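Local coordinates for eukaryotic peptide chain release factor GTP-binding subunit (Schizosaccharomyces pombe, PDB 1R5B), which is a translational GTPase-family release factor, eRF3, which joins an EF-Tu-like GTP-binding domain to two beta-barrel domains, at residues V186-M191 with E205-L210; L313-I318 with V335-R340. All blocks are in the same frame, centred on the assembly; numbering follows the deposited sequence.

Contact 1: residues V186-M191 with E205-L210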
loop_
_atom_site.group_PDB
_atom_site.type_symbol
_atom_site.label_atom_id
_atom_site.label_comp_id
_atom_site.label_asym_id
_atom_site.label_seq_id
_atom_site.Cartn_x
_atom_site.Cartn_y
_atom_site.Cartn_z
ATOM N N VAL A 186 16.678 -4.901 3.867
ATOM C CA VAL A 186 17.775 -5.499 4.602
ATOM C C VAL A 186 18.089 -4.577 5.773
ATOM O O VAL A 186 18.519 -3.437 5.580
ATOM C CB VAL A 186 19.029 -5.651 3.719
ATOM C CG1 VAL A 186 20.232 -6.110 4.556
ATOM C CG2 VAL A 186 18.777 -6.609 2.609
ATOM N N VAL A 187 17.862 -5.074 6.977
ATOM C CA VAL A 187 18.065 -4.306 8.193
ATOM C C VAL A 187 19.415 -4.702 8.826
ATOM O O VAL A 187 19.636 -5.855 9.190
ATOM C CB VAL A 187 16.851 -4.518 9.127
ATOM C CG1 VAL A 187 17.182 -4.283 10.538
ATOM C CG2 VAL A 187 15.706 -3.579 8.703
ATOM N N ILE A 188 20.338 -3.751 8.887
ATOM C CA ILE A 188 21.627 -3.974 9.507
ATOM C C ILE A 188 21.458 -3.680 11.008
ATOM O O ILE A 188 21.380 -2.516 11.410
ATOM C CB ILE A 188 22.717 -3.052 8.887
ATOM C CG1 ILE A 188 22.815 -3.210 7.360
ATOM C CG2 ILE A 188 24.077 -3.319 9.537
ATOM C CD1 ILE A 188 23.167 -4.561 6.892
ATOM N N ASN A 189 21.409 -4.737 11.823
ATOM C CA ASN A 189 21.073 -4.646 13.247
ATOM C C ASN A 189 22.321 -4.561 14.133
ATOM O O ASN A 189 23.436 -4.744 13.658
ATOM C CB ASN A 189 20.229 -5.868 13.619
ATOM C CG ASN A 189 19.542 -5.738 14.973
ATOM O OD1 ASN A 189 19.291 -6.735 15.650
ATOM N ND2 ASN A 189 19.223 -4.517 15.362
ATOM N N LYS A 190 22.118 -4.263 15.416
ATOM C CA LYS A 190 23.184 -4.198 16.419
ATOM C C LYS A 190 24.198 -3.081 16.171
ATOM O O LYS A 190 25.371 -3.218 16.509
ATOM C CB LYS A 190 23.905 -5.546 16.554
ATOM C CG LYS A 190 22.979 -6.755 16.651
ATOM C CD LYS A 190 23.749 -7.969 17.151
ATOM C CE LYS A 190 22.847 -9.108 17.590
ATOM N NZ LYS A 190 23.569 -10.411 17.472
ATOM N N MET A 191 23.740 -1.964 15.619
ATOM C CA MET A 191 24.620 -0.830 15.343
ATOM C C MET A 191 25.173 -0.186 16.633
ATOM O O MET A 191 26.206 0.476 16.599
ATOM C CB MET A 191 23.890 0.217 14.488
ATOM C CG MET A 191 23.527 -0.247 13.070
ATOM S SD MET A 191 24.918 -0.646 11.984
ATOM C CE MET A 191 25.815 0.772 11.982
ATOM N N GLU A 205 30.681 -1.097 4.928
ATOM C CA GLU A 205 31.361 -2.369 4.710
ATOM C C GLU A 205 30.366 -3.521 4.671
ATOM O O GLU A 205 30.480 -4.398 3.829
ATOM C CB GLU A 205 32.417 -2.641 5.796
ATOM C CG GLU A 205 33.227 -3.914 5.556
ATOM C CD GLU A 205 34.057 -4.337 6.745
ATOM O OE1 GLU A 205 33.775 -3.867 7.866
ATOM O OE2 GLU A 205 34.995 -5.147 6.559
ATOM N N CYS A 206 29.394 -3.506 5.576
ATOM C CA CYS A 206 28.370 -4.539 5.647
ATOM C C CYS A 206 27.440 -4.487 4.440
ATOM O O CYS A 206 27.042 -5.518 3.919
ATOM C CB CYS A 206 27.556 -4.400 6.933
ATOM S SG CYS A 206 28.450 -4.894 8.425
ATOM N N VAL A 207 27.123 -3.280 3.991
ATOM C CA VAL A 207 26.202 -3.083 2.878
ATOM C C VAL A 207 26.874 -3.514 1.578
ATOM O O VAL A 207 26.292 -4.269 0.821
ATOM C CB VAL A 207 25.728 -1.608 2.786
ATOM C CG1 VAL A 207 25.110 -1.286 1.415
ATOM C CG2 VAL A 207 24.735 -1.325 3.879
ATOM N N ASP A 208 28.095 -3.047 1.334
ATOM C CA ASP A 208 28.830 -3.393 0.118
ATOM C C ASP A 208 29.006 -4.907 -0.027
ATOM O O ASP A 208 28.886 -5.448 -1.120
ATOM C CB ASP A 208 30.210 -2.716 0.095
ATOM C CG ASP A 208 30.121 -1.188 0.031
ATOM O OD1 ASP A 208 28.985 -0.639 0.094
ATOM O OD2 ASP A 208 31.138 -0.453 -0.076
ATOM N N LYS A 209 29.278 -5.579 1.083
ATOM C CA LYS A 209 29.447 -7.019 1.079
ATOM C C LYS A 209 28.121 -7.707 0.803
ATOM O O LYS A 209 28.066 -8.649 0.021
ATOM C CB LYS A 209 30.027 -7.487 2.419
ATOM C CG LYS A 209 30.220 -8.997 2.556
ATOM C CD LYS A 209 31.303 -9.525 1.632
ATOM C CE LYS A 209 31.014 -10.950 1.147
ATOM N NZ LYS A 209 31.399 -11.974 2.157
ATOM N N LEU A 210 27.047 -7.233 1.438
ATOM C CA LEU A 210 25.739 -7.847 1.252
ATOM C C LEU A 210 25.280 -7.654 -0.201
ATOM O O LEU A 210 24.713 -8.551 -0.819
ATOM C CB LEU A 210 24.710 -7.270 2.224
ATOM C CG LEU A 210 24.623 -7.985 3.565
ATOM C CD1 LEU A 210 24.071 -7.054 4.608
ATOM C CD2 LEU A 210 23.755 -9.221 3.469
#
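I188 and L210 meet where strand 186-189 packs against helix 205-210, the two axes 10.2 Å apart at closest and running roughly opposed, at 143°. The CA atoms of I188 and C206 are the nearest pair, 7.8 Å apart, a spacing bridged by side chains from both segments. The principle of a helix laid on a sheet by apolar groups alone is well seen here. I188 CG1 stands anti to its carbonyl carbon (chi1 -55°), and with chi2 -61° this turns CD1 to the helix; there it meets L210 CD1 tip to tip at 3.5 Å. The same leucine methyl lies 4.0 Å from V186 CG1, the two side chains crossing at a slant, so L210 spans two residues on one face of the strand. Around I188 the fit is looser, with C206 CB 4.4 Å from CD1 and V207 CG2 beside CG1. F159 of helix 158-161 touches C206 and L210, while Y228 of the neighbouring strand reaches V186 and V207. This is the alpha/beta layering of a P-loop GTPase domain: the contact is apolar throughout, consistent with hydrophobic packing of this part of helix 200-218 on the central sheet.

Contact 2: residues L313-I318 with V335-R340; sequences LEVTAI and VRLRVR
T316 and R338 cross obliquely on one face of an antiparallel strand pair, and their meeting shows how a beta bulge can be used by side chains. The hydroxyl of T316 sits between its own backbone N and carbonyl carbon (chi1 61°), where OG1 comes 3.5 Å from R338 CG. R338 first runs out with CG anti to the backbone N, then bends at chi3 (-64°), which brings NH1 to the A317 methyl; that CB lies at the guanidinium edge, near its plane. One water links T316 OG1 with R338 NH1, accepting from the arginine, and NH1 also bonds to the hydroxyl of Y319. Farther along, T316 CG2 packs against R340 CB at about a right angle. E314 and R340 run alongside each other, with the carboxylate turned 63° from the guanidinium plane; E314 OE1 is 4.6 Å from R340 NE, too far for a salt bridge, though the opposite charges may attract weakly.

The other face is apolar. I318 lies alongside L337, with CG2 3.8 Å from L337 CD2, and alongside V335; V315 CG2 touches methyls of L337 and V339, and L313 CD1 slants across V339 CG2.

Between the faces, E314 and R340 form a hydrogen-bonded pair whose bond from E314 N to R340 O is nearly straight (171°). The register then slips by one residue between V315 and A317, where T316 N donates to R338 O at 3.0 Å, from 34° out of the carbonyl plane; the bond from R338 N to A317 O is weak. In this barrel domain the two faces, not the bulge, divide the chemistry: aliphatic groups pack on the buried side, while on the other Y319 and a water shared with T316 hold the R338 guanidinium, with a weak bond from NE to L285 O.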
loop_
_atom_site.group_PDB
_atom_site.type_symbol
_atom_site.label_atom_id
_atom_site.label_comp_id
_atom_site.label_asym_id
_atom_site.label_seq_id
_atom_site.Cartn_x
_atom_site.Cartn_y
_atom_site.Cartn_z
ATOM N N LEU A 313 -5.968 -1.069 -25.783
ATOM C CA LEU A 313 -4.978 -0.109 -26.287
ATOM C C LEU A 313 -3.565 -0.604 -25.986
ATOM O O LEU A 313 -3.357 -1.375 -25.062
ATOM C CB LEU A 313 -5.151 1.252 -25.615
ATOM C CG LEU A 313 -6.424 2.064 -25.860
ATOM C CD1 LEU A 313 -6.474 3.216 -24.866
ATOM C CD2 LEU A 313 -6.502 2.593 -27.303
ATOM N N GLU A 314 -2.589 -0.144 -26.755
ATOM C CA GLU A 314 -1.204 -0.482 -26.496
ATOM C C GLU A 314 -0.475 0.694 -25.845
ATOM O O GLU A 314 -0.485 1.800 -26.363
ATOM C CB GLU A 314 -0.507 -0.882 -27.788
ATOM C CG GLU A 314 0.808 -1.619 -27.559
ATOM C CD GLU A 314 1.664 -1.748 -28.802
ATOM O OE1 GLU A 314 1.222 -1.349 -29.908
ATOM O OE2 GLU A 314 2.796 -2.259 -28.667
ATOM N N VAL A 315 0.147 0.450 -24.698
ATOM C CA VAL A 315 1.052 1.417 -24.086
ATOM C C VAL A 315 2.420 1.406 -24.800
ATOM O O VAL A 315 3.180 0.455 -24.662
ATOM C CB VAL A 315 1.239 1.096 -22.592
ATOM C CG1 VAL A 315 2.314 1.981 -21.964
ATOM C CG2 VAL A 315 -0.089 1.250 -21.862
ATOM N N THR A 316 2.723 2.455 -25.563
ATOM C CA THR A 316 3.985 2.535 -26.317
ATOM C C THR A 316 5.113 3.260 -25.579
ATOM O O THR A 316 6.273 3.202 -26.005
ATOM C CB THR A 316 3.768 3.213 -27.696
ATOM O OG1 THR A 316 3.283 4.551 -27.522
ATOM C CG2 THR A 316 2.671 2.511 -28.489
ATOM N N ALA A 317 4.778 3.957 -24.498
ATOM C CA ALA A 317 5.794 4.628 -23.696
ATOM C C ALA A 317 5.289 4.998 -22.309
ATOM O O ALA A 317 4.112 5.270 -22.134
ATOM C CB ALA A 317 6.309 5.870 -24.420
ATOM N N ILE A 318 6.208 5.015 -21.347
ATOM C CA ILE A 318 5.932 5.380 -19.964
ATOM C C ILE A 318 6.866 6.511 -19.532
ATOM O O ILE A 318 8.046 6.498 -19.861
ATOM C CB ILE A 318 6.154 4.155 -19.041
ATOM C CG1 ILE A 318 5.377 2.937 -19.557
ATOM C CG2 ILE A 318 5.753 4.477 -17.601
ATOM C CD1 ILE A 318 5.705 1.656 -18.827
ATOM N N VAL A 335 2.355 7.928 -13.300
ATOM C CA VAL A 335 2.903 7.757 -14.635
ATOM C C VAL A 335 2.126 8.525 -15.685
ATOM O O VAL A 335 0.994 8.939 -15.464
ATOM C CB VAL A 335 2.936 6.269 -15.034
ATOM C CG1 VAL A 335 3.918 5.513 -14.141
ATOM C CG2 VAL A 335 1.534 5.642 -14.973
ATOM N N ARG A 336 2.774 8.704 -16.830
ATOM C CA ARG A 336 2.176 9.294 -18.022
ATOM C C ARG A 336 2.447 8.332 -19.174
ATOM O O ARG A 336 3.605 8.054 -19.502
ATOM C CB ARG A 336 2.784 10.662 -18.306
ATOM C CG ARG A 336 2.433 11.698 -17.255
ATOM C CD ARG A 336 3.630 12.471 -16.717
ATOM N NE ARG A 336 3.276 13.299 -15.560
ATOM C CZ ARG A 336 3.638 14.576 -15.384
ATOM N NH1 ARG A 336 4.383 15.211 -16.283
ATOM N NH2 ARG A 336 3.255 15.227 -14.289
ATOM N N LEU A 337 1.371 7.817 -19.760
ATOM C CA LEU A 337 1.448 6.731 -20.711
ATOM C C LEU A 337 1.013 7.185 -22.090
ATOM O O LEU A 337 -0.137 7.580 -22.274
ATOM C CB LEU A 337 0.517 5.615 -20.261
ATOM C CG LEU A 337 0.633 5.124 -18.813
ATOM C CD1 LEU A 337 -0.308 3.964 -18.620
ATOM C CD2 LEU A 337 2.062 4.710 -18.467
ATOM N N ARG A 338 1.911 7.147 -23.067
ATOM C CA ARG A 338 1.465 7.266 -24.446
ATOM C C ARG A 338 0.790 5.959 -24.842
ATOM O O ARG A 338 1.283 4.881 -24.520
ATOM C CB ARG A 338 2.608 7.581 -25.411
ATOM C CG ARG A 338 2.115 7.780 -26.845
ATOM C CD ARG A 338 3.139 8.333 -27.818
ATOM N NE ARG A 338 3.560 9.685 -27.455
ATOM C CZ ARG A 338 4.637 9.988 -26.739
ATOM N NH1 ARG A 338 5.438 9.043 -26.269
ATOM N NH2 ARG A 338 4.916 11.258 -26.486
ATOM N N VAL A 339 -0.336 6.068 -25.536
ATOM C CA VAL A 339 -1.102 4.900 -25.960
ATOM C C VAL A 339 -1.443 4.961 -27.442
ATOM O O VAL A 339 -1.474 6.026 -28.034
ATOM C CB VAL A 339 -2.403 4.718 -25.132
ATOM C CG1 VAL A 339 -2.066 4.538 -23.667
ATOM C CG2 VAL A 339 -3.361 5.889 -25.317
ATOM N N ARG A 340 -1.714 3.797 -28.013
ATOM C CA ARG A 340 -1.935 3.632 -29.441
ATOM C C ARG A 340 -3.204 2.819 -29.668
ATOM O O ARG A 340 -3.458 1.844 -28.945
ATOM C CB ARG A 340 -0.736 2.908 -30.061
ATOM C CG ARG A 340 -0.852 2.626 -31.545
ATOM C CD ARG A 340 0.213 1.684 -32.060
ATOM N NE ARG A 340 1.349 2.402 -32.640
ATOM C CZ ARG A 340 1.716 2.368 -33.922
ATOM N NH1 ARG A 340 1.045 1.650 -34.825
ATOM N NH2 ARG A 340 2.773 3.069 -34.313
HETATM O O HOH W 1 5.906 6.442 -27.820
#

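In the fold
Both contacts belong to one chain but to different domains, their centres 39 Å apart and their nearest atoms about 24 Å apart, so no element is common to them. Contact 1 is buried and joins unlike elements, a helix and a strand of the GTP-binding domain, through side chains alone. Contact 2 joins two neighbouring strands of a beta barrel, where backbone bonds carry the pairing and the two faces differ, one apolar and buried, the other largely polar and partly exposed, though A317 on it is buried. The larger interface, 577 Å² against 166 Å², follows from that closeness: here all twelve residues of the strand pair touch, whereas five side chains make the helix-strand contact.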